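Local coordinates for hypothetical membrane protein (Corynebacterium glutamicum, PDB 6JSB) that binds heme through an HtaA domain and probably hands it on within the heme-uptake machinery of corynebacteria, at residues A[18-21]-A[22-25]; A[124-127]-A[128-131]. All blocks are in the same frame, centred on the assembly; numbering follows the deposited sequence.

Contact 1 of 2, residues A[18-21]-A[22-25]; sequences ESFN and NYLE. With HEM (protoporphyrin IX containing Fe), chain C.
Phe-20 and Tyr-23 meet within one turn of helix 18-24, a local helical contact at the heme pocket of this HtaA domain, and the case illustrates how a short helix presents an iron ligand, Tyr-23, and a propionate partner, Ser-19. Backbone bonds of the i to i+4 kind hold the turn together: Tyr-23 N donates to Ser-19 O over 3.0 Å, and Leu-24 N to Phe-20 O over 2.8 Å. The two rings cross with centroids 6.0 Å apart and planes at 48°, an oblique pairing in which Phe-20 CD1 lies 4.0 Å from Tyr-23 CD2 and Phe-20 CE1 comes in at the edge of the tyrosine ring. With chi1 at 148°, well short of fully anti to the backbone N, the tyrosine turns one ring face toward HEM C4D. Tyr-23 OH binds HEM FE at 2.1 Å as the axial ligand. The CZ-OH-FE angle at Tyr-23 is 115°, so the bond to the iron is bent and the ring leans over the porphyrin. His-80 hydrogen-bonds to the same OH and so belongs to the second shell that positions the ligand. At the start of the helix Ser-19 OG donates to HEM O2D over 2.6 Å; the helix N-terminus so close by would probably stabilise the negative propionate. A water gives a hydrogen to Ser-19 O at 2.8 Å while accepting one from Asn-22 ND2 at 3.0 Å. Asn-21 bonds through OD1 to Trp-77 on strand 68-81, whose ring also meets Phe-20 edge-to-face. Leu-24 packs on Leu-97 of strand 95-109, Ala-29 of helix 27-30 and Ile-40 of strand 39-43, holding the helix against these elements while Tyr-23 and Ser-19 reach the heme.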
# COMPACT_ATOMS: atom_id res chain seq x y z
N GLU A 18 -10.73 -2.01 -1.56
CA GLU A 18 -11.89 -1.37 -0.90
C GLU A 18 -12.54 -2.30 0.10
O GLU A 18 -12.95 -1.85 1.19
CB GLU A 18 -12.93 -0.93 -1.92
CG GLU A 18 -12.42 0.19 -2.80
CD GLU A 18 -13.37 0.46 -3.95
OE1 GLU A 18 -13.29 1.57 -4.48
OE2 GLU A 18 -14.14 -0.43 -4.36
N SER A 19 -12.68 -3.59 -0.25
CA SER A 19 -13.41 -4.47 0.66
C SER A 19 -12.59 -4.72 1.92
O SER A 19 -13.17 -5.04 2.96
CB SER A 19 -13.79 -5.79 -0.06
OG SER A 19 -12.63 -6.56 -0.48
N PHE A 20 -11.26 -4.51 1.86
CA PHE A 20 -10.43 -4.69 3.05
C PHE A 20 -10.67 -3.50 3.99
O PHE A 20 -10.88 -3.66 5.20
CB PHE A 20 -8.94 -4.78 2.69
CG PHE A 20 -8.09 -4.93 3.92
CD1 PHE A 20 -8.16 -6.11 4.68
CD2 PHE A 20 -7.27 -3.90 4.31
CE1 PHE A 20 -7.40 -6.23 5.86
CE2 PHE A 20 -6.47 -4.01 5.47
CZ PHE A 20 -6.56 -5.18 6.25
N ASN A 21 -10.68 -2.28 3.42
CA ASN A 21 -10.97 -1.11 4.27
C ASN A 21 -12.37 -1.18 4.84
O ASN A 21 -12.59 -0.82 6.01
CB ASN A 21 -10.83 0.19 3.46
CG ASN A 21 -9.38 0.39 2.94
OD1 ASN A 21 -8.41 0.11 3.64
ND2 ASN A 21 -9.26 0.95 1.73
N ASN A 22 -13.32 -1.62 4.04
CA ASN A 22 -14.70 -1.81 4.54
C ASN A 22 -14.75 -2.78 5.72
O ASN A 22 -15.43 -2.56 6.72
CB ASN A 22 -15.57 -2.34 3.40
CG ASN A 22 -17.02 -2.43 3.80
OD1 ASN A 22 -17.61 -1.40 4.09
ND2 ASN A 22 -17.59 -3.62 3.84
N TYR A 23 -14.03 -3.91 5.60
CA TYR A 23 -14.01 -4.89 6.68
C TYR A 23 -13.27 -4.34 7.90
O TYR A 23 -13.76 -4.48 9.03
CB TYR A 23 -13.31 -6.15 6.13
CG TYR A 23 -12.53 -6.91 7.16
CD1 TYR A 23 -13.19 -7.74 8.08
CD2 TYR A 23 -11.14 -6.89 7.16
CE1 TYR A 23 -12.39 -8.50 9.05
CE2 TYR A 23 -10.38 -7.63 8.08
CZ TYR A 23 -11.02 -8.41 9.00
OH TYR A 23 -10.31 -9.13 9.92
N LEU A 24 -12.11 -3.73 7.69
CA LEU A 24 -11.27 -3.32 8.82
C LEU A 24 -11.96 -2.23 9.64
O LEU A 24 -11.90 -2.24 10.88
CB LEU A 24 -9.89 -2.90 8.27
CG LEU A 24 -8.77 -2.64 9.32
CD1 LEU A 24 -8.91 -1.17 9.89
CD2 LEU A 24 -8.76 -3.64 10.48
N GLU A 25 -12.62 -1.28 8.99
CA GLU A 25 -13.29 -0.20 9.73
C GLU A 25 -14.68 -0.59 10.18
O GLU A 25 -15.34 0.21 10.88
CB GLU A 25 -13.37 1.03 8.83
CG GLU A 25 -11.98 1.55 8.47
CD GLU A 25 -12.04 2.94 7.76
OE1 GLU A 25 -12.09 3.95 8.51
OE2 GLU A 25 -12.01 2.98 6.50
CHA HEM C . -11.81 -11.13 6.51
CHB HEM C . -12.36 -12.29 11.19
CHC HEM C . -7.55 -11.66 11.81
CHD HEM C . -7.08 -10.17 7.16
C1A HEM C . -12.33 -11.57 7.71
C2A HEM C . -13.69 -12.07 7.85
C3A HEM C . -13.88 -12.39 9.15
C4A HEM C . -12.63 -12.10 9.84
CMA HEM C . -15.18 -12.95 9.82
CAA HEM C . -14.69 -12.19 6.68
CBA HEM C . -15.56 -10.94 6.62
CGA HEM C . -16.28 -10.90 5.29
O1A HEM C . -17.14 -10.00 5.11
O2A HEM C . -15.97 -11.78 4.42
C1B HEM C . -11.12 -12.21 11.75
C2B HEM C . -10.81 -12.48 13.16
C3B HEM C . -9.49 -12.32 13.33
C4B HEM C . -8.89 -11.90 12.06
CMB HEM C . -11.91 -12.93 14.17
CAB HEM C . -8.63 -12.48 14.63
CBB HEM C . -9.18 -12.42 15.84
C1C HEM C . -6.99 -11.19 10.61
C2C HEM C . -5.60 -10.85 10.41
C3C HEM C . -5.46 -10.39 9.14
C4C HEM C . -6.76 -10.50 8.49
CMC HEM C . -4.50 -10.87 11.50
CAC HEM C . -4.14 -9.88 8.60
CBC HEM C . -4.16 -8.92 7.69
C1D HEM C . -8.33 -10.32 6.60
C2D HEM C . -8.64 -10.05 5.22
C3D HEM C . -9.95 -10.31 5.00
C4D HEM C . -10.52 -10.74 6.27
CMD HEM C . -7.57 -9.61 4.19
CAD HEM C . -10.70 -10.15 3.65
CBD HEM C . -11.39 -8.76 3.69
CGD HEM C . -12.10 -8.57 2.35
O1D HEM C . -13.17 -9.24 2.17
O2D HEM C . -11.55 -7.76 1.51
NA HEM C . -11.67 -11.62 8.95
NB HEM C . -9.94 -11.82 11.14
NC HEM C . -7.66 -10.98 9.41
ND HEM C . -9.50 -10.71 7.20
FE HEM C . -9.64 -11.03 9.25
O HOH W 1 -15.81 -5.96 3.21

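Contact 2 of 2, residues A[124-127]-A[128-131]; sequences FVDT and KTVA. With HEM (protoporphyrin IX containing Fe), chain C.
From Val-125 to Thr-127 the chain runs out, and from Lys-128 to Ala-131 it comes back at 146° to that direction, a reversal inside the loop that joins strands 112-122 and 133-136. One carboxylate oxygen braces the turn. Asp-126 OD1 accepts from Lys-128 N over 2.9 Å with an N-H...O angle of 154°, which defines an Asx turn, and also from Thr-129 OG1 over 2.7 Å. The two donors arrive from opposite faces of the carboxylate plane, and this double grip should restrict rotation of the group. It can face the returning chain because its CG sits between the backbone N and the carbonyl carbon (chi1 60°). The aspartate and Thr-129 side chains cross nearly at right angles. Where the arms run alongside each other, Val-125 CG2 touches Ala-131 CB at 3.6 Å. Between the arms lies a water that accepts from Val-125 N at 2.8 Å; Asp-126 O and Thr-129 O are both within hydrogen-bonding distance of it, with more acceptors nearby than protons to share. Lys-128, bent at chi2, folds its CD back to 3.5 Å from Thr-127 O. Closest to the heme is Thr-127 O, 3.3 Å from the vinyl carbon HEM CBB; the other contacts are made by carbon. Phe-124 CD1 reaches 3.5 Å from HEM CHC, obliquely, while the backbone N of Asp-126 stands over the centre of one face of the phenylalanine ring. Phe-176 adds an edge-to-face partner to that ring. Thr-127 places its CG2 3.8 Å from HEM CMB. The chemistry implies a division of labour: a polar network of carboxylate, hydroxyl, amide and water holds the reversal in shape at the surface, and van der Waals contacts meet the porphyrin rim.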
# COMPACT_ATOMS: atom_id res chain seq x y z
N PHE A 124 -1.33 -14.17 10.81
CA PHE A 124 -2.57 -14.77 11.31
C PHE A 124 -2.26 -16.17 11.81
O PHE A 124 -1.86 -17.04 11.03
CB PHE A 124 -3.67 -14.82 10.25
CG PHE A 124 -4.93 -15.46 10.78
CD1 PHE A 124 -5.81 -14.73 11.58
CD2 PHE A 124 -5.19 -16.81 10.62
CE1 PHE A 124 -6.93 -15.31 12.15
CE2 PHE A 124 -6.32 -17.40 11.20
CZ PHE A 124 -7.21 -16.64 11.95
N VAL A 125 -2.44 -16.39 13.11
CA VAL A 125 -2.24 -17.72 13.70
C VAL A 125 -3.61 -18.29 14.03
O VAL A 125 -4.00 -19.36 13.53
CB VAL A 125 -1.32 -17.64 14.93
CG1 VAL A 125 -1.22 -19.00 15.63
CG2 VAL A 125 0.06 -17.21 14.48
N ASP A 126 -4.37 -17.60 14.89
CA ASP A 126 -5.75 -17.95 15.18
C ASP A 126 -6.38 -16.73 15.81
O ASP A 126 -5.74 -15.68 15.96
CB ASP A 126 -5.87 -19.20 16.08
CG ASP A 126 -5.19 -19.03 17.43
OD1 ASP A 126 -5.21 -17.93 18.02
OD2 ASP A 126 -4.68 -20.05 17.96
N THR A 127 -7.65 -16.85 16.18
CA THR A 127 -8.39 -15.67 16.59
C THR A 127 -8.14 -15.27 18.03
O THR A 127 -8.80 -14.32 18.50
CB THR A 127 -9.88 -15.87 16.38
OG1 THR A 127 -10.32 -16.92 17.25
CG2 THR A 127 -10.15 -16.23 14.92
N LYS A 128 -7.26 -15.98 18.74
CA LYS A 128 -6.98 -15.72 20.15
C LYS A 128 -5.49 -15.45 20.39
O LYS A 128 -5.03 -15.56 21.54
CB LYS A 128 -7.46 -16.88 21.03
CG LYS A 128 -8.98 -17.14 20.91
CD LYS A 128 -9.76 -15.92 21.43
CE LYS A 128 -11.27 -16.01 21.18
NZ LYS A 128 -11.98 -14.78 21.67
N THR A 129 -4.74 -15.13 19.35
CA THR A 129 -3.29 -14.96 19.43
C THR A 129 -2.92 -13.60 18.84
O THR A 129 -3.28 -13.31 17.70
CB THR A 129 -2.57 -16.05 18.64
OG1 THR A 129 -2.90 -17.32 19.21
CG2 THR A 129 -1.06 -15.84 18.68
N VAL A 130 -2.11 -12.83 19.58
CA VAL A 130 -1.49 -11.59 19.07
C VAL A 130 -0.12 -11.99 18.54
O VAL A 130 0.87 -12.02 19.28
CB VAL A 130 -1.36 -10.53 20.17
CG1 VAL A 130 -0.77 -9.23 19.58
CG2 VAL A 130 -2.76 -10.21 20.76
N ALA A 131 -0.05 -12.35 17.26
CA ALA A 131 1.18 -13.00 16.82
C ALA A 131 2.30 -11.99 16.44
O ALA A 131 2.10 -10.81 16.24
CB ALA A 131 0.86 -13.91 15.62
CHA HEM C . -11.81 -11.13 6.51
CHB HEM C . -12.36 -12.29 11.19
CHC HEM C . -7.55 -11.66 11.81
CHD HEM C . -7.08 -10.17 7.16
C1A HEM C . -12.33 -11.57 7.71
C2A HEM C . -13.69 -12.07 7.85
C3A HEM C . -13.88 -12.39 9.15
C4A HEM C . -12.63 -12.10 9.84
CMA HEM C . -15.18 -12.95 9.82
CAA HEM C . -14.69 -12.19 6.68
CBA HEM C . -15.56 -10.94 6.62
CGA HEM C . -16.28 -10.90 5.29
O1A HEM C . -17.14 -10.00 5.11
O2A HEM C . -15.97 -11.78 4.42
C1B HEM C . -11.12 -12.21 11.75
C2B HEM C . -10.81 -12.48 13.16
C3B HEM C . -9.49 -12.32 13.33
C4B HEM C . -8.89 -11.90 12.06
CMB HEM C . -11.91 -12.93 14.17
CAB HEM C . -8.63 -12.48 14.63
CBB HEM C . -9.18 -12.42 15.84
C1C HEM C . -6.99 -11.19 10.61
C2C HEM C . -5.60 -10.85 10.41
C3C HEM C . -5.46 -10.39 9.14
C4C HEM C . -6.76 -10.50 8.49
CMC HEM C . -4.50 -10.87 11.50
CAC HEM C . -4.14 -9.88 8.60
CBC HEM C . -4.16 -8.92 7.69
C1D HEM C . -8.33 -10.32 6.60
C2D HEM C . -8.64 -10.05 5.22
C3D HEM C . -9.95 -10.31 5.00
C4D HEM C . -10.52 -10.74 6.27
CMD HEM C . -7.57 -9.61 4.19
CAD HEM C . -10.70 -10.15 3.65
CBD HEM C . -11.39 -8.76 3.69
CGD HEM C . -12.10 -8.57 2.35
O1D HEM C . -13.17 -9.24 2.17
O2D HEM C . -11.55 -7.76 1.51
NA HEM C . -11.67 -11.62 8.95
NB HEM C . -9.94 -11.82 11.14
NC HEM C . -7.66 -10.98 9.41
ND HEM C . -9.50 -10.71 7.20
FE HEM C . -9.64 -11.03 9.25
O HOH W 2 -3.25 -14.52 15.08

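In the fold
Both contacts are local, and both touch the one heme, approaching it from opposite faces of the porphyrin. Contact 1 is partly buried, on helix 18-24; contact 2 is a surface feature of the loop between strands 112-122 and 133-136. Their centres are 19 Å apart and they do not touch. The chemistry follows the place: in contact 1 regular helix bonds support an iron ligand and a propionate partner, whereas in contact 2 side-chain and water bonds replace secondary structure, and the heme meets it without metal coordination. The principle exemplified is a pocket built from one ligating face and one that mainly packs.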